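Local atomic coordinates of transcriptional repressor PagR (Bacillus anthracis, PDB entry 2ZKZ), a protein that represses transcription of the pagA and atxA genes of Bacillus anthracis as a DNA-binding regulator of the ArsR family. Residues A[41-47]-A[78-82]; A[33-37]-A[88-93]. All blocks are in the same frame, centred on the assembly; numbering follows the deposited sequence.

Interaction 1: A[41-47]-A[78-82]; sequences ALNVTQI and EIYYS
Gln46 OE1 is gripped twice, by Asn43 N at 2.8 Å, on a lone pair in the amide plane, and by a water that also donates to Glu78 OE1 across the contact. That water lies 2.5 Å from Glu78 OE1 and so ties the carboxylate to the first turn of helix 44-51, where Asn43 holds the N-cap position. Glu78 gets there with CG anti to its backbone N (chi1 -170°) and an extended chain. A second water accepts from Val44 N and donates to Ile79 O, bridging strand 78-82 to the start of helix 44-51. Leu42 and Tyr81 form an antiparallel hydrogen-bonded pair: Tyr81 N to Leu42 O is 2.8 Å, Leu42 N to Tyr81 O longer, 3.2 Å. Ala41 CB rests 3.6 Å from Tyr80 CD2. Val44 CG2 approaches the edge of the Tyr81 ring, 4.1 Å from CE2, the two side chains lying alongside each other. The contact ties the start of the predicted helix-turn-helix motif (43-62), and Leu42 just before it, to strand 78-82, which pairs on its other edge with strand 71-75, as in a winged helix; Leu62 of helix 55-65 and Leu36 of helix 27-39 pack on Tyr81.

Interaction 2: A[33-37]-A[88-93]; sequences VNELY and VEGIIK
Two helices of the ArsR-type winged helix-turn-helix fold, 27-39 and the C-terminal 86-95, meet here through Val33, Asn34 and Tyr37 on one and Val88, Glu89, Ile92 and Lys93 on the other. Ile92 and Tyr37 carry the largest shares of the contact. Ile92 CG1 lies 3.6 Å from Val33 CG1, the two side chains sliding past each other in opposite directions, and it also comes within 3.7 Å of Asn34 CA, against the backbone of the facing helix. The CG2 branch turns to Tyr37 instead, 4.0 Å from its CG. With CG1 anti to the backbone N (chi1 -156°), the two branches of Ile92 are divided between these neighbours. Val33 CG1 is shared in turn, since Val88 CG1 meets it at 3.7 Å.

The short segments cross steeply, at -104°, with their axes 9.9 Å apart, and no hydrogen bond joins them. In this winged helix-turn-helix fold the contact joins helix 27-39 to the last helix; Leu20 of helix 14-24 and Ile83, in the link between strand 78-82 and helix 86-95, also touch Val88, and Ile83 reaches Val33 as well.

Toward solvent the packing passes to longer, polar-ended side chains. Tyr37 sends its ring out with CG anti to the backbone N (chi1 163°), and the bent aliphatic part of Lys93 crosses it at about a right angle, CD lying 3.5 Å from Tyr37 CZ. Here the methylene chain, rather than the ammonium group, does the touching. Glu89, its chain extended beyond CG, brings OE2 to the edge of the same ring, 4.1 Å from Tyr37 CE1, with carboxylate and ring planes nearly perpendicular.

Overall arrangement
Helix 27-39 connects the two contacts, whose centres lie about 15 Å apart. Leu36, which takes no part in the helix pairing of interaction 2, packs its CD2 3.7 Å from Leu42 CB in interaction 1 and also touches the backbone of Tyr81. The chain runs directly from helix 27-39 into strand 42-43 and from strand 78-82 into helix 86-95, so the partners of interaction 2 flank those of interaction 1 in sequence. Both are partly buried, but their chemistry differs: residues 41-47 and 78-82 are joined by backbone bonds and waters at the start of the predicted DNA-binding motif, whereas residues 33-37 and 88-93 meet through an aliphatic interior grading into Tyr37, Glu89 and Lys93.

Interaction 1: A[41-47]-A[78-82]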
ATOM      1  N   ALA A  41      -8.156  18.686   7.328  1.00 28.05           N
ATOM      2  CA  ALA A  41      -6.983  19.487   7.666  1.00 27.94           C
ATOM      3  C   ALA A  41      -6.683  19.364   9.146  1.00 26.95           C
ATOM      4  O   ALA A  41      -7.570  19.560   9.974  1.00 29.17           O
ATOM      5  CB  ALA A  41      -7.224  20.952   7.301  1.00 27.28           C
ATOM      6  N   LEU A  42      -5.433  19.047   9.477  1.00 25.10           N
ATOM      7  CA  LEU A  42      -5.031  18.887  10.874  1.00 26.24           C
ATOM      8  C   LEU A  42      -3.586  19.311  11.113  1.00 25.89           C
ATOM      9  O   LEU A  42      -2.699  18.991  10.315  1.00 24.12           O
ATOM     10  CB  LEU A  42      -5.176  17.424  11.305  1.00 25.84           C
ATOM     11  CG  LEU A  42      -6.570  16.792  11.349  1.00 27.79           C
ATOM     12  CD1 LEU A  42      -6.430  15.275  11.540  1.00 28.89           C
ATOM     13  CD2 LEU A  42      -7.388  17.410  12.482  1.00 28.33           C
ATOM     14  N   ASN A  43      -3.349  20.036  12.203  1.00 25.32           N
ATOM     15  CA  ASN A  43      -1.986  20.431  12.522  1.00 27.49           C
ATOM     16  C   ASN A  43      -1.409  19.336  13.415  1.00 27.49           C
ATOM     17  O   ASN A  43      -2.128  18.416  13.822  1.00 25.43           O
ATOM     18  CB  ASN A  43      -1.932  21.823  13.194  1.00 28.77           C
ATOM     19  CG  ASN A  43      -2.769  21.921  14.463  1.00 30.80           C
ATOM     20  OD1 ASN A  43      -3.375  22.969  14.737  1.00 33.51           O
ATOM     21  ND2 ASN A  43      -2.790  20.861  15.251  1.00 27.90           N
ATOM     22  N   VAL A  44      -0.116  19.422  13.699  1.00 28.56           N
ATOM     23  CA  VAL A  44       0.558  18.423  14.516  1.00 29.37           C
ATOM     24  C   VAL A  44      -0.092  18.192  15.879  1.00 30.70           C
ATOM     25  O   VAL A  44      -0.273  17.045  16.304  1.00 29.03           O
ATOM     26  CB  VAL A  44       2.047  18.803  14.716  1.00 32.11           C
ATOM     27  CG1 VAL A  44       2.758  17.737  15.539  1.00 31.57           C
ATOM     28  CG2 VAL A  44       2.724  18.955  13.358  1.00 34.08           C
ATOM     29  N   THR A  45      -0.460  19.273  16.558  1.00 29.30           N
ATOM     30  CA  THR A  45      -1.069  19.156  17.875  1.00 30.24           C
ATOM     31  C   THR A  45      -2.388  18.385  17.835  1.00 30.57           C
ATOM     32  O   THR A  45      -2.661  17.574  18.715  1.00 28.49           O
ATOM     33  CB  THR A  45      -1.296  20.545  18.501  1.00 32.06           C
ATOM     34  OG1 THR A  45      -0.046  21.246  18.557  1.00 32.15           O
ATOM     35  CG2 THR A  45      -1.852  20.409  19.912  1.00 33.51           C
ATOM     36  N   GLN A  46      -3.203  18.643  16.814  1.00 29.18           N
ATOM     37  CA  GLN A  46      -4.473  17.942  16.660  1.00 29.81           C
ATOM     38  C   GLN A  46      -4.215  16.458  16.405  1.00 29.62           C
ATOM     39  O   GLN A  46      -4.963  15.597  16.864  1.00 30.93           O
ATOM     40  CB  GLN A  46      -5.265  18.522  15.491  1.00 29.19           C
ATOM     41  CG  GLN A  46      -5.812  19.922  15.736  1.00 29.83           C
ATOM     42  CD  GLN A  46      -6.416  20.526  14.491  1.00 29.18           C
ATOM     43  OE1 GLN A  46      -5.723  20.747  13.500  1.00 30.31           O
ATOM     44  NE2 GLN A  46      -7.718  20.795  14.531  1.00 30.73           N
ATOM     45  N   ILE A  47      -3.152  16.168  15.665  1.00 29.32           N
ATOM     46  CA  ILE A  47      -2.790  14.792  15.347  1.00 30.17           C
ATOM     47  C   ILE A  47      -2.261  14.073  16.587  1.00 31.35           C
ATOM     48  O   ILE A  47      -2.624  12.933  16.860  1.00 31.51           O
ATOM     49  CB  ILE A  47      -1.718  14.750  14.229  1.00 27.67           C
ATOM     50  CG1 ILE A  47      -2.327  15.265  12.919  1.00 25.93           C
ATOM     51  CG2 ILE A  47      -1.193  13.327  14.064  1.00 29.01           C
ATOM     52  CD1 ILE A  47      -1.336  15.425  11.772  1.00 24.28           C
ATOM     53  N   GLU A  78       0.093  28.867  11.329  1.00 30.24           N
ATOM     54  CA  GLU A  78      -0.237  27.452  11.330  1.00 30.92           C
ATOM     55  C   GLU A  78       0.280  26.613  10.173  1.00 29.76           C
ATOM     56  O   GLU A  78       0.242  27.019   9.011  1.00 29.33           O
ATOM     57  CB  GLU A  78      -1.757  27.251  11.427  1.00 30.62           C
ATOM     58  CG  GLU A  78      -2.142  25.786  11.680  1.00 34.81           C
ATOM     59  CD  GLU A  78      -3.639  25.516  11.650  1.00 37.18           C
ATOM     60  OE1 GLU A  78      -4.039  24.399  12.041  1.00 39.45           O
ATOM     61  OE2 GLU A  78      -4.418  26.394  11.230  1.00 36.72           O
ATOM     62  N   ILE A  79       0.768  25.429  10.522  1.00 30.61           N
ATOM     63  CA  ILE A  79       1.236  24.451   9.550  1.00 30.62           C
ATOM     64  C   ILE A  79       0.255  23.297   9.731  1.00 29.63           C
ATOM     65  O   ILE A  79       0.123  22.773  10.839  1.00 30.84           O
ATOM     66  CB  ILE A  79       2.650  23.920   9.872  1.00 32.77           C
ATOM     67  CG1 ILE A  79       3.704  25.001   9.612  1.00 35.68           C
ATOM     68  CG2 ILE A  79       2.926  22.671   9.030  1.00 34.17           C
ATOM     69  CD1 ILE A  79       3.845  25.383   8.149  1.00 38.79           C
ATOM     70  N   TYR A  80      -0.455  22.922   8.672  1.00 27.38           N
ATOM     71  CA  TYR A  80      -1.395  21.812   8.776  1.00 27.57           C
ATOM     72  C   TYR A  80      -1.226  20.860   7.599  1.00 26.83           C
ATOM     73  O   TYR A  80      -0.736  21.239   6.538  1.00 25.43           O
ATOM     74  CB  TYR A  80      -2.851  22.302   8.836  1.00 25.13           C
ATOM     75  CG  TYR A  80      -3.339  23.018   7.598  1.00 29.32           C
ATOM     76  CD1 TYR A  80      -3.122  24.386   7.429  1.00 28.43           C
ATOM     77  CD2 TYR A  80      -4.015  22.327   6.589  1.00 27.90           C
ATOM     78  CE1 TYR A  80      -3.566  25.049   6.289  1.00 30.41           C
ATOM     79  CE2 TYR A  80      -4.460  22.981   5.444  1.00 30.57           C
ATOM     80  CZ  TYR A  80      -4.233  24.341   5.304  1.00 31.44           C
ATOM     81  OH  TYR A  80      -4.669  24.991   4.180  1.00 33.49           O
ATOM     82  N   TYR A  81      -1.654  19.623   7.800  1.00 26.44           N
ATOM     83  CA  TYR A  81      -1.536  18.605   6.775  1.00 25.76           C
ATOM     84  C   TYR A  81      -2.852  18.266   6.114  1.00 25.61           C
ATOM     85  O   TYR A  81      -3.923  18.431   6.693  1.00 23.73           O
ATOM     86  CB  TYR A  81      -0.907  17.350   7.380  1.00 26.53           C
ATOM     87  CG  TYR A  81       0.533  17.571   7.760  1.00 25.86           C
ATOM     88  CD1 TYR A  81       1.553  17.353   6.835  1.00 26.10           C
ATOM     89  CD2 TYR A  81       0.875  18.071   9.019  1.00 24.59           C
ATOM     90  CE1 TYR A  81       2.877  17.630   7.145  1.00 28.24           C
ATOM     91  CE2 TYR A  81       2.201  18.351   9.344  1.00 27.44           C
ATOM     92  CZ  TYR A  81       3.196  18.129   8.395  1.00 30.30           C
ATOM     93  OH  TYR A  81       4.504  18.422   8.682  1.00 34.22           O
ATOM     94  N   SER A  82      -2.756  17.792   4.879  1.00 25.70           N
ATOM     95  CA  SER A  82      -3.924  17.413   4.113  1.00 26.50           C
ATOM     96  C   SER A  82      -3.545  16.330   3.113  1.00 26.35           C
ATOM     97  O   SER A  82      -2.367  16.018   2.936  1.00 24.21           O
ATOM     98  CB  SER A  82      -4.472  18.628   3.363  1.00 27.71           C
ATOM     99  OG  SER A  82      -3.520  19.110   2.431  1.00 24.52           O
TER
HETATM  100  O   HOH W   1       1.395  21.844  12.888  1.00 33.19           O
HETATM  101  O   HOH W   2      -5.834  22.755  11.341  1.00 28.69           O

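Interaction 2: A[33-37]-A[88-93]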
ATOM      1  N   VAL A  33      -3.569   9.071   8.030  1.00 24.20           N
ATOM      2  CA  VAL A  33      -4.244   9.304   6.757  1.00 24.70           C
ATOM      3  C   VAL A  33      -5.761   9.239   6.912  1.00 24.37           C
ATOM      4  O   VAL A  33      -6.488  10.068   6.352  1.00 24.31           O
ATOM      5  CB  VAL A  33      -3.798   8.282   5.685  1.00 23.74           C
ATOM      6  CG1 VAL A  33      -4.590   8.498   4.400  1.00 25.14           C
ATOM      7  CG2 VAL A  33      -2.311   8.430   5.422  1.00 22.96           C
ATOM      8  N   ASN A  34      -6.246   8.253   7.659  1.00 24.85           N
ATOM      9  CA  ASN A  34      -7.686   8.120   7.876  1.00 26.86           C
ATOM     10  C   ASN A  34      -8.238   9.392   8.544  1.00 27.26           C
ATOM     11  O   ASN A  34      -9.283   9.911   8.155  1.00 26.25           O
ATOM     12  CB  ASN A  34      -7.981   6.914   8.774  1.00 30.36           C
ATOM     13  CG  ASN A  34      -9.462   6.588   8.833  1.00 34.61           C
ATOM     14  OD1 ASN A  34     -10.048   6.478   9.911  1.00 36.96           O
ATOM     15  ND2 ASN A  34     -10.076   6.433   7.668  1.00 35.69           N
ATOM     16  N   GLU A  35      -7.525   9.888   9.549  1.00 27.00           N
ATOM     17  CA  GLU A  35      -7.952  11.095  10.256  1.00 29.05           C
ATOM     18  C   GLU A  35      -8.004  12.315   9.336  1.00 28.78           C
ATOM     19  O   GLU A  35      -8.929  13.127   9.423  1.00 28.80           O
ATOM     20  CB  GLU A  35      -7.020  11.381  11.433  1.00 29.12           C
ATOM     21  CG  GLU A  35      -7.132  10.402  12.588  1.00 31.34           C
ATOM     22  CD  GLU A  35      -8.531  10.329  13.173  1.00 35.69           C
ATOM     23  OE1 GLU A  35      -9.208  11.375  13.265  1.00 36.90           O
ATOM     24  OE2 GLU A  35      -8.950   9.222  13.564  1.00 37.90           O
ATOM     25  N   LEU A  36      -7.007  12.457   8.468  1.00 26.73           N
ATOM     26  CA  LEU A  36      -6.977  13.577   7.537  1.00 28.14           C
ATOM     27  C   LEU A  36      -8.096  13.434   6.516  1.00 31.09           C
ATOM     28  O   LEU A  36      -8.618  14.420   6.007  1.00 31.54           O
ATOM     29  CB  LEU A  36      -5.623  13.651   6.831  1.00 27.38           C
ATOM     30  CG  LEU A  36      -4.507  14.185   7.730  1.00 28.68           C
ATOM     31  CD1 LEU A  36      -3.147  14.035   7.047  1.00 28.65           C
ATOM     32  CD2 LEU A  36      -4.799  15.647   8.054  1.00 28.02           C
ATOM     33  N   TYR A  37      -8.460  12.194   6.219  1.00 31.42           N
ATOM     34  CA  TYR A  37      -9.533  11.926   5.279  1.00 33.84           C
ATOM     35  C   TYR A  37     -10.848  12.402   5.898  1.00 33.57           C
ATOM     36  O   TYR A  37     -11.693  12.989   5.221  1.00 34.29           O
ATOM     37  CB  TYR A  37      -9.593  10.424   4.976  1.00 34.02           C
ATOM     38  CG  TYR A  37     -10.883   9.965   4.348  1.00 37.34           C
ATOM     39  CD1 TYR A  37     -11.284  10.434   3.099  1.00 37.50           C
ATOM     40  CD2 TYR A  37     -11.722   9.077   5.020  1.00 39.87           C
ATOM     41  CE1 TYR A  37     -12.489  10.034   2.535  1.00 40.01           C
ATOM     42  CE2 TYR A  37     -12.931   8.670   4.467  1.00 42.22           C
ATOM     43  CZ  TYR A  37     -13.307   9.152   3.227  1.00 42.22           C
ATOM     44  OH  TYR A  37     -14.506   8.753   2.687  1.00 46.82           O
ATOM     45  N   VAL A  88      -3.894   8.245  -2.659  1.00 28.40           N
ATOM     46  CA  VAL A  88      -3.897   8.098  -1.208  1.00 27.72           C
ATOM     47  C   VAL A  88      -5.325   8.087  -0.682  1.00 27.17           C
ATOM     48  O   VAL A  88      -5.691   7.228   0.116  1.00 25.15           O
ATOM     49  CB  VAL A  88      -3.117   9.240  -0.519  1.00 25.20           C
ATOM     50  CG1 VAL A  88      -3.230   9.107   0.996  1.00 26.92           C
ATOM     51  CG2 VAL A  88      -1.663   9.195  -0.946  1.00 24.58           C
ATOM     52  N   GLU A  89      -6.133   9.041  -1.130  1.00 30.47           N
ATOM     53  CA  GLU A  89      -7.525   9.098  -0.684  1.00 33.31           C
ATOM     54  C   GLU A  89      -8.255   7.829  -1.109  1.00 31.77           C
ATOM     55  O   GLU A  89      -9.007   7.243  -0.332  1.00 29.37           O
ATOM     56  CB  GLU A  89      -8.243  10.318  -1.275  1.00 37.04           C
ATOM     57  CG  GLU A  89      -9.713  10.388  -0.882  1.00 43.70           C
ATOM     58  CD  GLU A  89     -10.403  11.643  -1.386  1.00 49.41           C
ATOM     59  OE1 GLU A  89     -10.329  11.918  -2.604  1.00 52.49           O
ATOM     60  OE2 GLU A  89     -11.028  12.353  -0.563  1.00 50.02           O
ATOM     61  N   GLY A  90      -8.019   7.409  -2.349  1.00 32.50           N
ATOM     62  CA  GLY A  90      -8.660   6.208  -2.853  1.00 29.96           C
ATOM     63  C   GLY A  90      -8.323   4.975  -2.030  1.00 29.55           C
ATOM     64  O   GLY A  90      -9.193   4.159  -1.737  1.00 28.83           O
ATOM     65  N   ILE A  91      -7.058   4.846  -1.642  1.00 29.10           N
ATOM     66  CA  ILE A  91      -6.611   3.698  -0.869  1.00 27.06           C
ATOM     67  C   ILE A  91      -7.156   3.688   0.545  1.00 29.15           C
ATOM     68  O   ILE A  91      -7.586   2.645   1.040  1.00 27.38           O
ATOM     69  CB  ILE A  91      -5.063   3.623  -0.787  1.00 27.39           C
ATOM     70  CG1 ILE A  91      -4.473   3.360  -2.173  1.00 27.57           C
ATOM     71  CG2 ILE A  91      -4.647   2.505   0.165  1.00 25.23           C
ATOM     72  CD1 ILE A  91      -2.959   3.502  -2.235  1.00 27.08           C
ATOM     73  N   ILE A  92      -7.144   4.844   1.205  1.00 29.51           N
ATOM     74  CA  ILE A  92      -7.630   4.886   2.570  1.00 32.83           C
ATOM     75  C   ILE A  92      -9.121   4.570   2.632  1.00 34.56           C
ATOM     76  O   ILE A  92      -9.582   3.954   3.589  1.00 36.31           O
ATOM     77  CB  ILE A  92      -7.327   6.254   3.250  1.00 31.80           C
ATOM     78  CG1 ILE A  92      -7.288   6.069   4.769  1.00 32.34           C
ATOM     79  CG2 ILE A  92      -8.368   7.289   2.870  1.00 32.58           C
ATOM     80  CD1 ILE A  92      -6.181   5.121   5.240  1.00 34.82           C
ATOM     81  N   LYS A  93      -9.875   4.975   1.615  1.00 37.95           N
ATOM     82  CA  LYS A  93     -11.307   4.682   1.593  1.00 41.28           C
ATOM     83  C   LYS A  93     -11.524   3.178   1.472  1.00 42.87           C
ATOM     84  O   LYS A  93     -12.334   2.598   2.193  1.00 43.78           O
ATOM     85  CB  LYS A  93     -11.993   5.380   0.419  1.00 42.26           C
ATOM     86  CG  LYS A  93     -12.006   6.890   0.505  1.00 45.09           C
ATOM     87  CD  LYS A  93     -13.382   7.444   0.143  1.00 49.74           C
ATOM     88  CE  LYS A  93     -13.839   6.994  -1.239  1.00 50.03           C
ATOM     89  NZ  LYS A  93     -15.202   7.507  -1.565  1.00 52.53           N
TER